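Local structure of N2152 (Neocallimastix frontalis, 5U22) at residues 79-84 against 278-283; 86-91 against 97-102; 342-347 against 354-359; 401-406 against 418-423. The protein is a family 39 glycoside hydrolase of a rumen anaerobic fungus that probably acts on several rare arabinosyl substrates. All coordinates share one frame; numbering follows the deposited sequence.

Contact 1: 79-84 against 278-283; sequences QPIGDV and ITWWFV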
loop_
_atom_site.group_PDB
_atom_site.type_symbol
_atom_site.label_atom_id
_atom_site.label_comp_id
_atom_site.label_asym_id
_atom_site.label_seq_id
_atom_site.Cartn_x
_atom_site.Cartn_y
_atom_site.Cartn_z
ATOM N N GLN A 79 -12.856 8.999 15.067
ATOM C CA GLN A 79 -11.695 8.940 15.940
ATOM C C GLN A 79 -11.322 10.336 16.420
ATOM O O GLN A 79 -11.711 11.342 15.813
ATOM C CB GLN A 79 -10.500 8.304 15.211
ATOM C CG GLN A 79 -10.721 6.857 14.779
ATOM C CD GLN A 79 -10.851 5.895 15.958
ATOM O OE1 GLN A 79 -10.481 6.224 17.085
ATOM N NE2 GLN A 79 -11.361 4.697 15.692
ATOM N N PRO A 80 -10.560 10.430 17.514
ATOM C CA PRO A 80 -10.138 11.752 18.008
ATOM C C PRO A 80 -9.045 12.410 17.177
ATOM O O PRO A 80 -8.797 13.610 17.371
ATOM C CB PRO A 80 -9.629 11.455 19.430
ATOM C CG PRO A 80 -9.317 9.999 19.433
ATOM C CD PRO A 80 -10.286 9.355 18.485
ATOM N N ILE A 81 -8.388 11.676 16.272
ATOM C CA ILE A 81 -7.196 12.153 15.570
ATOM C C ILE A 81 -7.310 11.895 14.073
ATOM O O ILE A 81 -8.139 11.109 13.610
ATOM C CB ILE A 81 -5.899 11.489 16.102
ATOM C CG1 ILE A 81 -5.724 10.054 15.582
ATOM C CG2 ILE A 81 -5.804 11.562 17.625
ATOM C CD1 ILE A 81 -6.788 9.042 16.000
ATOM N N GLY A 82 -6.443 12.572 13.315
ATOM C CA GLY A 82 -6.153 12.221 11.940
ATOM C C GLY A 82 -6.664 13.161 10.874
ATOM O O GLY A 82 -6.674 12.774 9.699
ATOM N N ASP A 83 -7.075 14.377 11.232
ATOM C CA ASP A 83 -7.729 15.279 10.288
ATOM C C ASP A 83 -6.961 15.352 8.974
ATOM O O ASP A 83 -5.773 15.682 8.955
ATOM C CB ASP A 83 -7.857 16.667 10.908
ATOM C CG ASP A 83 -8.517 17.663 9.973
ATOM O OD1 ASP A 83 -7.794 18.281 9.165
ATOM O OD2 ASP A 83 -9.751 17.837 10.060
ATOM N N VAL A 84 -7.649 15.042 7.871
ATOM C CA VAL A 84 -6.959 14.883 6.595
ATOM C C VAL A 84 -6.417 16.210 6.086
ATOM O O VAL A 84 -5.398 16.234 5.390
ATOM C CB VAL A 84 -7.885 14.226 5.558
ATOM C CG1 VAL A 84 -9.033 15.183 5.159
ATOM C CG2 VAL A 84 -7.076 13.753 4.325
ATOM N N ILE A 278 -1.118 0.395 4.431
ATOM C CA ILE A 278 -1.154 -0.550 5.531
ATOM C C ILE A 278 -2.383 -0.291 6.412
ATOM O O ILE A 278 -2.866 0.843 6.532
ATOM C CB ILE A 278 0.159 -0.447 6.327
ATOM C CG1 ILE A 278 1.338 -0.773 5.405
ATOM C CG2 ILE A 278 0.175 -1.395 7.531
ATOM C CD1 ILE A 278 2.668 -0.427 6.023
ATOM N N THR A 279 -2.905 -1.364 7.011
ATOM C CA THR A 279 -4.013 -1.274 7.951
ATOM C C THR A 279 -3.671 -0.394 9.149
ATOM O O THR A 279 -2.521 0.003 9.377
ATOM C CB THR A 279 -4.400 -2.663 8.475
ATOM O OG1 THR A 279 -3.211 -3.392 8.835
ATOM C CG2 THR A 279 -5.196 -3.433 7.432
ATOM N N TRP A 280 -4.718 -0.093 9.926
ATOM C CA TRP A 280 -4.609 0.509 11.261
ATOM C C TRP A 280 -5.382 -0.404 12.202
ATOM O O TRP A 280 -6.516 -0.103 12.589
ATOM C CB TRP A 280 -5.155 1.924 11.272
ATOM C CG TRP A 280 -5.082 2.600 12.619
ATOM C CD1 TRP A 280 -4.043 2.569 13.508
ATOM C CD2 TRP A 280 -6.103 3.400 13.219
ATOM N NE1 TRP A 280 -4.347 3.323 14.615
ATOM C CE2 TRP A 280 -5.614 3.832 14.468
ATOM C CE3 TRP A 280 -7.386 3.796 12.817
ATOM C CZ2 TRP A 280 -6.363 4.642 15.319
ATOM C CZ3 TRP A 280 -8.124 4.604 13.656
ATOM C CH2 TRP A 280 -7.612 5.021 14.893
ATOM N N TRP A 281 -4.780 -1.540 12.556
ATOM C CA TRP A 281 -5.469 -2.461 13.453
ATOM C C TRP A 281 -5.385 -2.047 14.915
ATOM O O TRP A 281 -6.247 -2.450 15.701
ATOM C CB TRP A 281 -4.912 -3.882 13.320
ATOM C CG TRP A 281 -5.489 -4.657 12.185
ATOM C CD1 TRP A 281 -4.812 -5.173 11.121
ATOM C CD2 TRP A 281 -6.863 -5.003 11.995
ATOM N NE1 TRP A 281 -5.678 -5.832 10.284
ATOM C CE2 TRP A 281 -6.944 -5.743 10.801
ATOM C CE3 TRP A 281 -8.032 -4.780 12.731
ATOM C CZ2 TRP A 281 -8.146 -6.244 10.314
ATOM C CZ3 TRP A 281 -9.219 -5.279 12.251
ATOM C CH2 TRP A 281 -9.271 -6.004 11.052
ATOM N N PHE A 282 -4.377 -1.270 15.300
ATOM C CA PHE A 282 -4.121 -0.972 16.708
ATOM C C PHE A 282 -4.552 0.462 16.984
ATOM O O PHE A 282 -3.754 1.400 16.969
ATOM C CB PHE A 282 -2.679 -1.264 17.024
ATOM C CG PHE A 282 -2.345 -2.682 16.738
ATOM C CD1 PHE A 282 -2.816 -3.680 17.568
ATOM C CD2 PHE A 282 -1.693 -3.034 15.564
ATOM C CE1 PHE A 282 -2.576 -5.014 17.275
ATOM C CE2 PHE A 282 -1.452 -4.357 15.272
ATOM C CZ PHE A 282 -1.896 -5.354 16.140
ATOM N N VAL A 283 -5.849 0.608 17.228
ATOM C CA VAL A 283 -6.510 1.896 17.393
ATOM C C VAL A 283 -5.899 2.719 18.526
ATOM O O VAL A 283 -5.823 3.948 18.390
ATOM C CB VAL A 283 -8.021 1.677 17.573
ATOM C CG1 VAL A 283 -8.729 2.979 17.896
ATOM C CG2 VAL A 283 -8.607 1.102 16.297
HETATM O O HOH W 1 -7.461 6.237 18.616
#

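Contact 2: 86-91 against 97-102; sequences KVAQRL and ARVTIE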
loop_
_atom_site.group_PDB
_atom_site.type_symbol
_atom_site.label_atom_id
_atom_site.label_comp_id
_atom_site.label_asym_id
_atom_site.label_seq_id
_atom_site.Cartn_x
_atom_site.Cartn_y
_atom_site.Cartn_z
ATOM N N LYS A 86 -5.149 18.660 7.973
ATOM C CA LYS A 86 -3.892 18.800 8.700
ATOM C C LYS A 86 -2.851 17.806 8.204
ATOM O O LYS A 86 -1.661 18.133 8.127
ATOM C CB LYS A 86 -4.112 18.619 10.206
ATOM C CG LYS A 86 -5.017 19.663 10.874
ATOM C CD LYS A 86 -4.848 21.064 10.267
ATOM C CE LYS A 86 -3.555 21.753 10.688
ATOM N NZ LYS A 86 -2.972 22.571 9.574
ATOM N N VAL A 87 -3.269 16.582 7.874
ATOM C CA VAL A 87 -2.305 15.587 7.407
ATOM C C VAL A 87 -1.765 15.981 6.039
ATOM O O VAL A 87 -0.553 15.898 5.782
ATOM C CB VAL A 87 -2.954 14.191 7.388
ATOM C CG1 VAL A 87 -2.050 13.183 6.682
ATOM C CG2 VAL A 87 -3.249 13.735 8.807
ATOM N N ALA A 88 -2.657 16.427 5.141
ATOM C CA ALA A 88 -2.225 16.899 3.830
ATOM C C ALA A 88 -1.233 18.049 3.952
ATOM O O ALA A 88 -0.288 18.145 3.160
ATOM C CB ALA A 88 -3.437 17.321 2.996
ATOM N N GLN A 89 -1.409 18.922 4.948
ATOM C CA GLN A 89 -0.430 19.995 5.118
ATOM C C GLN A 89 0.930 19.446 5.531
ATOM O O GLN A 89 1.966 19.902 5.032
ATOM C CB GLN A 89 -0.919 21.022 6.138
ATOM C CG GLN A 89 0.067 22.170 6.364
ATOM C CD GLN A 89 0.361 23.000 5.107
ATOM O OE1 GLN A 89 -0.551 23.436 4.401
ATOM N NE2 GLN A 89 1.646 23.233 4.839
ATOM N N ARG A 90 0.955 18.474 6.448
ATOM C CA ARG A 90 2.233 17.865 6.801
ATOM C C ARG A 90 2.896 17.251 5.577
ATOM O O ARG A 90 4.113 17.372 5.396
ATOM C CB ARG A 90 2.050 16.802 7.889
ATOM C CG ARG A 90 1.395 17.313 9.166
ATOM C CD ARG A 90 1.621 16.341 10.323
ATOM N NE ARG A 90 3.011 16.385 10.772
ATOM C CZ ARG A 90 3.545 15.550 11.659
ATOM N NH1 ARG A 90 2.811 14.582 12.203
ATOM N NH2 ARG A 90 4.820 15.682 12.004
ATOM N N LEU A 91 2.106 16.608 4.714
ATOM C CA LEU A 91 2.653 15.867 3.582
ATOM C C LEU A 91 3.238 16.763 2.499
ATOM O O LEU A 91 3.949 16.255 1.622
ATOM C CB LEU A 91 1.571 14.963 2.977
ATOM C CG LEU A 91 1.264 13.717 3.812
ATOM C CD1 LEU A 91 0.006 13.010 3.299
ATOM C CD2 LEU A 91 2.462 12.762 3.805
ATOM N N ALA A 97 3.896 13.085 -2.351
ATOM C CA ALA A 97 2.937 12.305 -1.568
ATOM C C ALA A 97 1.523 12.882 -1.650
ATOM O O ALA A 97 1.334 14.088 -1.851
ATOM C CB ALA A 97 3.389 12.247 -0.109
ATOM N N ARG A 98 0.524 12.006 -1.484
ATOM C CA ARG A 98 -0.886 12.389 -1.446
ATOM C C ARG A 98 -1.577 11.676 -0.299
ATOM O O ARG A 98 -1.010 10.791 0.343
ATOM C CB ARG A 98 -1.632 12.052 -2.752
ATOM C CG ARG A 98 -1.412 13.055 -3.863
ATOM C CD ARG A 98 -0.370 12.561 -4.815
ATOM N NE ARG A 98 -0.810 11.386 -5.557
ATOM C CZ ARG A 98 -0.133 10.243 -5.615
ATOM N NH1 ARG A 98 1.026 10.113 -4.962
ATOM N NH2 ARG A 98 -0.603 9.233 -6.339
ATOM N N VAL A 99 -2.823 12.053 -0.036
ATOM C CA VAL A 99 -3.563 11.434 1.059
ATOM C C VAL A 99 -5.024 11.255 0.658
ATOM O O VAL A 99 -5.649 12.167 0.100
ATOM C CB VAL A 99 -3.427 12.234 2.370
ATOM C CG1 VAL A 99 -3.889 13.693 2.199
ATOM C CG2 VAL A 99 -4.181 11.535 3.482
ATOM N N THR A 100 -5.555 10.068 0.934
ATOM C CA THR A 100 -6.942 9.724 0.642
ATOM C C THR A 100 -7.858 10.330 1.701
ATOM O O THR A 100 -7.583 10.223 2.901
ATOM C CB THR A 100 -7.100 8.202 0.636
ATOM O OG1 THR A 100 -6.243 7.624 -0.361
ATOM C CG2 THR A 100 -8.550 7.790 0.380
ATOM N N ILE A 101 -8.959 10.942 1.261
ATOM C CA ILE A 101 -9.983 11.470 2.165
ATOM C C ILE A 101 -11.028 10.392 2.440
ATOM O O ILE A 101 -11.852 10.085 1.575
ATOM C CB ILE A 101 -10.654 12.710 1.573
ATOM C CG1 ILE A 101 -9.618 13.809 1.352
ATOM C CG2 ILE A 101 -11.781 13.178 2.493
ATOM C CD1 ILE A 101 -10.074 14.916 0.419
ATOM N N GLU A 102 -11.055 9.872 3.664
ATOM C CA GLU A 102 -12.041 8.849 4.052
ATOM C C GLU A 102 -13.266 9.550 4.635
ATOM O O GLU A 102 -13.324 9.867 5.824
ATOM C CB GLU A 102 -11.433 7.869 5.048
ATOM C CG GLU A 102 -12.331 6.646 5.351
ATOM C CD GLU A 102 -11.889 5.882 6.600
ATOM O OE1 GLU A 102 -11.113 6.446 7.400
ATOM O OE2 GLU A 102 -12.324 4.724 6.783
HETATM O O HOH W 2 2.524 16.420 -0.779
#

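Contact 3: 342-347 against 354-359; sequences VSFIFG and VKANFK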
loop_
_atom_site.group_PDB
_atom_site.type_symbol
_atom_site.label_atom_id
_atom_site.label_comp_id
_atom_site.label_asym_id
_atom_site.label_seq_id
_atom_site.Cartn_x
_atom_site.Cartn_y
_atom_site.Cartn_z
ATOM N N VAL A 342 21.121 -2.475 -9.007
ATOM C CA VAL A 342 19.926 -3.307 -8.945
ATOM C C VAL A 342 19.606 -3.552 -7.473
ATOM O O VAL A 342 20.509 -3.811 -6.669
ATOM C CB VAL A 342 20.135 -4.652 -9.668
ATOM C CG1 VAL A 342 18.878 -5.524 -9.576
ATOM C CG2 VAL A 342 20.579 -4.423 -11.103
ATOM N N SER A 343 18.326 -3.494 -7.122
ATOM C CA SER A 343 17.898 -3.750 -5.752
ATOM C C SER A 343 16.761 -4.761 -5.760
ATOM O O SER A 343 15.806 -4.614 -6.520
ATOM C CB SER A 343 17.442 -2.465 -5.061
ATOM O OG SER A 343 17.027 -2.735 -3.726
ATOM N N PHE A 344 16.853 -5.759 -4.889
ATOM C CA PHE A 344 15.848 -6.813 -4.766
ATOM C C PHE A 344 15.521 -6.958 -3.288
ATOM O O PHE A 344 16.407 -7.296 -2.495
ATOM C CB PHE A 344 16.374 -8.134 -5.341
ATOM C CG PHE A 344 15.390 -9.275 -5.257
ATOM C CD1 PHE A 344 14.023 -9.029 -5.256
ATOM C CD2 PHE A 344 15.830 -10.588 -5.190
ATOM C CE1 PHE A 344 13.110 -10.076 -5.174
ATOM C CE2 PHE A 344 14.916 -11.643 -5.120
ATOM C CZ PHE A 344 13.556 -11.374 -5.112
ATOM N N ILE A 345 14.273 -6.671 -2.908
ATOM C CA ILE A 345 13.828 -6.838 -1.524
ATOM C C ILE A 345 12.774 -7.929 -1.477
ATOM O O ILE A 345 11.919 -8.016 -2.367
ATOM C CB ILE A 345 13.294 -5.522 -0.916
ATOM C CG1 ILE A 345 12.058 -5.018 -1.669
ATOM C CG2 ILE A 345 14.367 -4.454 -0.949
ATOM C CD1 ILE A 345 11.510 -3.694 -1.099
ATOM N N PHE A 346 12.825 -8.762 -0.436
ATOM C CA PHE A 346 11.955 -9.927 -0.407
ATOM C C PHE A 346 11.841 -10.441 1.023
ATOM O O PHE A 346 12.621 -10.084 1.907
ATOM C CB PHE A 346 12.472 -11.023 -1.350
ATOM C CG PHE A 346 13.918 -11.389 -1.128
ATOM C CD1 PHE A 346 14.928 -10.674 -1.757
ATOM C CD2 PHE A 346 14.265 -12.449 -0.300
ATOM C CE1 PHE A 346 16.273 -11.016 -1.571
ATOM C CE2 PHE A 346 15.594 -12.804 -0.109
ATOM C CZ PHE A 346 16.601 -12.082 -0.735
ATOM N N GLY A 347 10.858 -11.304 1.233
ATOM C CA GLY A 347 10.609 -11.832 2.556
ATOM C C GLY A 347 9.320 -12.612 2.597
ATOM O O GLY A 347 8.492 -12.493 1.686
ATOM N N VAL A 354 17.299 -19.558 0.669
ATOM C CA VAL A 354 16.797 -18.803 -0.469
ATOM C C VAL A 354 17.870 -18.739 -1.548
ATOM O O VAL A 354 19.045 -18.495 -1.261
ATOM C CB VAL A 354 16.360 -17.379 -0.063
ATOM C CG1 VAL A 354 16.091 -16.526 -1.309
ATOM C CG2 VAL A 354 15.130 -17.448 0.832
ATOM N N LYS A 355 17.456 -18.949 -2.790
ATOM C CA LYS A 355 18.303 -18.777 -3.960
ATOM C C LYS A 355 17.673 -17.680 -4.802
ATOM O O LYS A 355 16.564 -17.853 -5.326
ATOM C CB LYS A 355 18.419 -20.077 -4.750
ATOM C CG LYS A 355 19.397 -20.043 -5.909
ATOM C CD LYS A 355 19.248 -21.326 -6.713
ATOM C CE LYS A 355 20.354 -21.499 -7.735
ATOM N NZ LYS A 355 20.184 -22.791 -8.491
ATOM N N ALA A 356 18.358 -16.544 -4.899
ATOM C CA ALA A 356 17.901 -15.414 -5.692
ATOM C C ALA A 356 18.652 -15.443 -7.012
ATOM O O ALA A 356 19.854 -15.159 -7.057
ATOM C CB ALA A 356 18.123 -14.099 -4.948
ATOM N N ASN A 357 17.959 -15.839 -8.070
ATOM C CA ASN A 357 18.536 -15.869 -9.404
ATOM C C ASN A 357 18.314 -14.521 -10.063
ATOM O O ASN A 357 17.211 -13.971 -10.003
ATOM C CB ASN A 357 17.891 -16.975 -10.237
ATOM C CG ASN A 357 17.931 -18.311 -9.534
ATOM O OD1 ASN A 357 19.008 -18.836 -9.264
ATOM N ND2 ASN A 357 16.752 -18.873 -9.234
ATOM N N PHE A 358 19.358 -13.979 -10.668
ATOM C CA PHE A 358 19.238 -12.795 -11.507
ATOM C C PHE A 358 19.574 -13.167 -12.943
ATOM O O PHE A 358 20.642 -13.728 -13.201
ATOM C CB PHE A 358 20.181 -11.692 -11.026
ATOM C CG PHE A 358 19.845 -11.170 -9.658
ATOM C CD1 PHE A 358 19.090 -10.022 -9.513
ATOM C CD2 PHE A 358 20.268 -11.844 -8.517
ATOM C CE1 PHE A 358 18.769 -9.540 -8.249
ATOM C CE2 PHE A 358 19.960 -11.365 -7.260
ATOM C CZ PHE A 358 19.207 -10.212 -7.128
ATOM N N LYS A 359 18.673 -12.861 -13.874
ATOM C CA LYS A 359 18.965 -13.034 -15.291
ATOM C C LYS A 359 18.896 -11.697 -16.016
ATOM O O LYS A 359 18.297 -10.727 -15.531
ATOM C CB LYS A 359 18.017 -14.047 -15.945
ATOM C CG LYS A 359 16.576 -13.920 -15.546
ATOM C CD LYS A 359 15.798 -15.176 -15.960
ATOM C CE LYS A 359 15.780 -15.334 -17.469
#

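Contact 4: 401-406 against 418-423; sequences GQISVD and IYITKA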
loop_
_atom_site.group_PDB
_atom_site.type_symbol
_atom_site.label_atom_id
_atom_site.label_comp_id
_atom_site.label_asym_id
_atom_site.label_seq_id
_atom_site.Cartn_x
_atom_site.Cartn_y
_atom_site.Cartn_z
ATOM N N GLY A 401 25.016 -12.895 -18.327
ATOM C CA GLY A 401 24.085 -12.020 -17.644
ATOM C C GLY A 401 23.435 -12.586 -16.403
ATOM O O GLY A 401 22.439 -12.029 -15.946
ATOM N N GLN A 402 23.966 -13.668 -15.837
ATOM C CA GLN A 402 23.285 -14.390 -14.770
ATOM C C GLN A 402 24.197 -14.534 -13.563
ATOM O O GLN A 402 25.391 -14.807 -13.716
ATOM C CB GLN A 402 22.838 -15.782 -15.263
ATOM C CG GLN A 402 21.806 -16.526 -14.371
ATOM C CD GLN A 402 22.425 -17.299 -13.205
ATOM O OE1 GLN A 402 23.628 -17.504 -13.152
ATOM N NE2 GLN A 402 21.595 -17.738 -12.280
ATOM N N ILE A 403 23.628 -14.329 -12.363
ATOM C CA ILE A 403 24.216 -14.795 -11.107
ATOM C C ILE A 403 23.112 -15.412 -10.250
ATOM O O ILE A 403 21.924 -15.130 -10.424
ATOM C CB ILE A 403 24.947 -13.685 -10.308
ATOM C CG1 ILE A 403 23.954 -12.738 -9.625
ATOM C CG2 ILE A 403 25.912 -12.905 -11.203
ATOM C CD1 ILE A 403 24.619 -11.662 -8.799
ATOM N N SER A 404 23.514 -16.295 -9.341
ATOM C CA SER A 404 22.621 -16.832 -8.319
ATOM C C SER A 404 23.220 -16.516 -6.959
ATOM O O SER A 404 24.391 -16.823 -6.705
ATOM C CB SER A 404 22.411 -18.347 -8.457
ATOM O OG SER A 404 21.696 -18.659 -9.638
ATOM N N VAL A 405 22.418 -15.901 -6.099
ATOM C CA VAL A 405 22.852 -15.455 -4.777
ATOM C C VAL A 405 22.133 -16.320 -3.744
ATOM O O VAL A 405 20.895 -16.338 -3.701
ATOM C CB VAL A 405 22.557 -13.958 -4.576
ATOM C CG1 VAL A 405 22.921 -13.508 -3.167
ATOM C CG2 VAL A 405 23.315 -13.119 -5.602
ATOM N N ASP A 406 22.898 -17.057 -2.932
ATOM C CA ASP A 406 22.331 -17.958 -1.928
ATOM C C ASP A 406 22.328 -17.320 -0.542
ATOM O O ASP A 406 23.318 -16.710 -0.128
ATOM C CB ASP A 406 23.119 -19.268 -1.840
ATOM C CG ASP A 406 23.230 -19.981 -3.163
ATOM O OD1 ASP A 406 22.248 -19.998 -3.917
ATOM O OD2 ASP A 406 24.314 -20.527 -3.448
ATOM N N ILE A 418 19.000 -7.747 -1.594
ATOM C CA ILE A 418 20.224 -7.929 -2.367
ATOM C C ILE A 418 20.433 -6.656 -3.174
ATOM O O ILE A 418 19.558 -6.261 -3.952
ATOM C CB ILE A 418 20.141 -9.169 -3.268
ATOM C CG1 ILE A 418 20.120 -10.419 -2.397
ATOM C CG2 ILE A 418 21.326 -9.201 -4.238
ATOM C CD1 ILE A 418 19.659 -11.651 -3.116
ATOM N N TYR A 419 21.572 -5.994 -2.962
ATOM C CA TYR A 419 21.875 -4.708 -3.584
ATOM C C TYR A 419 23.118 -4.883 -4.441
ATOM O O TYR A 419 24.185 -5.224 -3.917
ATOM C CB TYR A 419 22.101 -3.635 -2.515
ATOM C CG TYR A 419 21.927 -2.204 -2.983
ATOM C CD1 TYR A 419 20.679 -1.592 -2.952
ATOM C CD2 TYR A 419 23.014 -1.455 -3.413
ATOM C CE1 TYR A 419 20.513 -0.275 -3.363
ATOM C CE2 TYR A 419 22.858 -0.128 -3.834
ATOM C CZ TYR A 419 21.604 0.450 -3.804
ATOM O OH TYR A 419 21.428 1.764 -4.203
ATOM N N ILE A 420 22.991 -4.643 -5.745
ATOM C CA ILE A 420 24.036 -4.974 -6.708
ATOM C C ILE A 420 24.563 -3.688 -7.325
ATOM O O ILE A 420 23.796 -2.910 -7.904
ATOM C CB ILE A 420 23.520 -5.924 -7.806
ATOM C CG1 ILE A 420 22.849 -7.150 -7.185
ATOM C CG2 ILE A 420 24.640 -6.326 -8.743
ATOM C CD1 ILE A 420 22.327 -8.134 -8.222
ATOM N N THR A 421 25.874 -3.483 -7.234
ATOM C CA THR A 421 26.534 -2.320 -7.815
ATOM C C THR A 421 27.726 -2.786 -8.642
ATOM O O THR A 421 28.036 -3.979 -8.709
ATOM C CB THR A 421 26.982 -1.326 -6.731
ATOM O OG1 THR A 421 27.749 -2.012 -5.731
ATOM C CG2 THR A 421 25.778 -0.675 -6.076
ATOM N N LYS A 422 28.407 -1.829 -9.266
ATOM C CA LYS A 422 29.576 -2.159 -10.070
ATOM C C LYS A 422 30.742 -2.562 -9.178
ATOM O O LYS A 422 30.969 -1.973 -8.120
ATOM C CB LYS A 422 29.973 -0.974 -10.951
ATOM C CG LYS A 422 28.984 -0.680 -12.071
ATOM C CD LYS A 422 29.425 0.532 -12.909
ATOM C CE LYS A 422 30.826 0.337 -13.472
ATOM N NZ LYS A 422 31.250 1.490 -14.317
ATOM N N ALA A 423 31.483 -3.574 -9.611
ATOM C CA ALA A 423 32.645 -4.045 -8.859
ATOM C C ALA A 423 33.915 -3.331 -9.312
ATOM O O ALA A 423 34.698 -2.865 -8.485
ATOM C CB ALA A 423 32.805 -5.543 -9.013
#

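Contact 1: 79-84 against 278-283
Q79 lays its side chain against the outer edge of the W280 indole, at the six-membered ring. Q79 CG lies in the ring plane, 3.6 Å from W280 CZ3, and Q79 CD comes to 3.5 Å from W280 CH2. The amide beyond stands almost upright to the indole, the planes 81° apart, so the meeting is carbon against ring rim and not a stack. A bend at chi2 (-67°) turns the amide toward V283, where Q79 OE1 lies 3.8 Å from V283 CG1. One water bridges the two segments, donating to V283 O at 2.8 Å and weakly to Q79 OE1. I81 adds CD1, 4.3 Å from W280 CH2. Shortening Q79 to an alanine is likely to leave the indole rim without this cover and the water without its weak second acceptor. W280 is also stacked on Y45, and its backbone O binds a buffer molecule (BTB), probably from the crystallisation liquor. The two loops thus meet at the surface, at the C-terminal ends of the barrel strands: 79-84 leads from strand 66-70 into helix 84-91, with D83 as its N-cap, and 278-283 leaves strand 275-278, on the way to helix 301-310.

Contact 2: 86-91 against 97-102
L91 and V99 make the tightest part of this contact: L91 CD1 sits 3.6 Å from V99 CB. The same methyl, L91 CD1, also lies 3.8 Å from the carbonyl oxygen R98 O. V99 meets three helix residues, its CB meeting L91, CG1 meeting A88 and CG2 meeting V87. Its CG1, placed between the backbone N and the carbonyl carbon (chi1 57°), approaches the methyl of A88, V99 CG1 to A88 CB being 3.7 Å. The CA atoms of A88 and V99 are 6.3 Å apart, consistent with a small residue on the helix here. Packing is slacker toward both flanks, where V87 CG1 stays 4.2 Å from V99 CG2 and L91 CD2 stays 4.1 Å from A97 CB. Past L91 the contact ends in a single water, 2.8 Å from both L91 O and A97 O. K86 and Q89, on the far side of the helix, are exposed. R98 points away from the helix, and its guanidinium NH1 bonds to G96 O and N65 OD1. R90 takes no part; its NH1 and NH2 bond to I48 O and P52 O. No direct hydrogen bond joins helix and strand, and the packing is mainly of aliphatic carbons. The helix runs nearly antiparallel to the strand, at 170° and 8.3 Å between the short axes, the geometry of the returning half of a beta-alpha-beta crossover: strand 66-70, helix 84-91 and strand 98-102 form one such unit of the TIM barrel, with V99 facing the outer layer of helices.

Contact 3: 342-347 against 354-359
With CG anti to the backbone N, F344 sends its ring out to the methyl of A356; F358 instead holds CG anti to the carbonyl carbon (chi1 -65°), which brings its far end, CZ, against the base of F344. F358 CZ lies 3.9 Å from both CB and CD2 of F344. The two ring planes are nearly perpendicular, at 87°, with centroids 6.0 Å apart, but the approach is oblique. A356 CB arrives at the edge of the F344 ring, 4.0 Å from F344 CE2. Within the same strand, F346 sets CD1 over one face of the F344 ring, 3.4 Å above its centre, and F346 CE2 touches V354 CG1 at 3.9 Å. At the opposite end V342 CG1 rests 4.2 Å from F358 CE1. The segments 342-347 and 354-359 run at 150°, their short axes 10.4 Å apart, too far for backbone pairing; strand 341-347 bonds instead to strands 330-336 and 415-422, and V27 of strand 23-28 borders both F344 and F358. Every touching residue is buried and apolar, so between these two segments the layers of the beta sandwich meet through aromatic and methyl packing, with no hydrogen bond.

Contact 4: 401-406 against 418-423
V405 and I418 reach toward each other tip to tip. The delta methyl of I418 rests against CG1 and CB of V405, I418 CD1 lying 3.8 Å from V405 CG1 and 4.0 Å from V405 CB. I418 has its CG1 anti to the carbonyl carbon (chi1 -68°), and an extended chi2 (164°) carries CD1 across to the opposite strand, while V405 offers the branch that stands anti to its backbone N. A second, looser meeting joins the ends of two isoleucines, I403 CD1 and I420 CD1, at 4.2 Å. All four side chains are buried, and no hydrogen bond links the segments, whose closest CA atoms, those of V405 and I418, are 8.3 Å apart. That spacing suits side chains meeting end to end between two sheet layers: strands 403-408 and 415-422 follow one another in the chain yet face each other across the interior of the beta sandwich. Each is fixed by its own neighbours, I403 and V405 bonding through their backbones to F358 and A356, and I418 to F344. Around the pairs, Y396 and F392 border V405, V371 lies beside I418 and A369 beside I420. On the other side of strand 403-408 the character changes to polar. The amide of Q402, just before the strand, turns to S404 and gives NE2 to S404 OG, 2.8 Å away at 145°, with the oxygen close to the amide plane; S404 OG is also bonded to N357 OD1.

From the N terminus, contact 1 opens at 79-84, after strand 66-70, and closes only at 278-283, after the last strand of the parallel sheet, so its long loop spans most of the TIM barrel. Contact 2 is nested inside that loop, and the two touch where V84 packs on V99 and I101. Contacts 3 and 4 follow in series in the beta sandwich, each closing a short loop; their centres lie about 34 and 40 Å from that of contact 1, across the chain's centre. They adjoin each other: V342 O and I420 N probably bond across neighbouring strands 341-347 and 415-422, and A356 packs on I418.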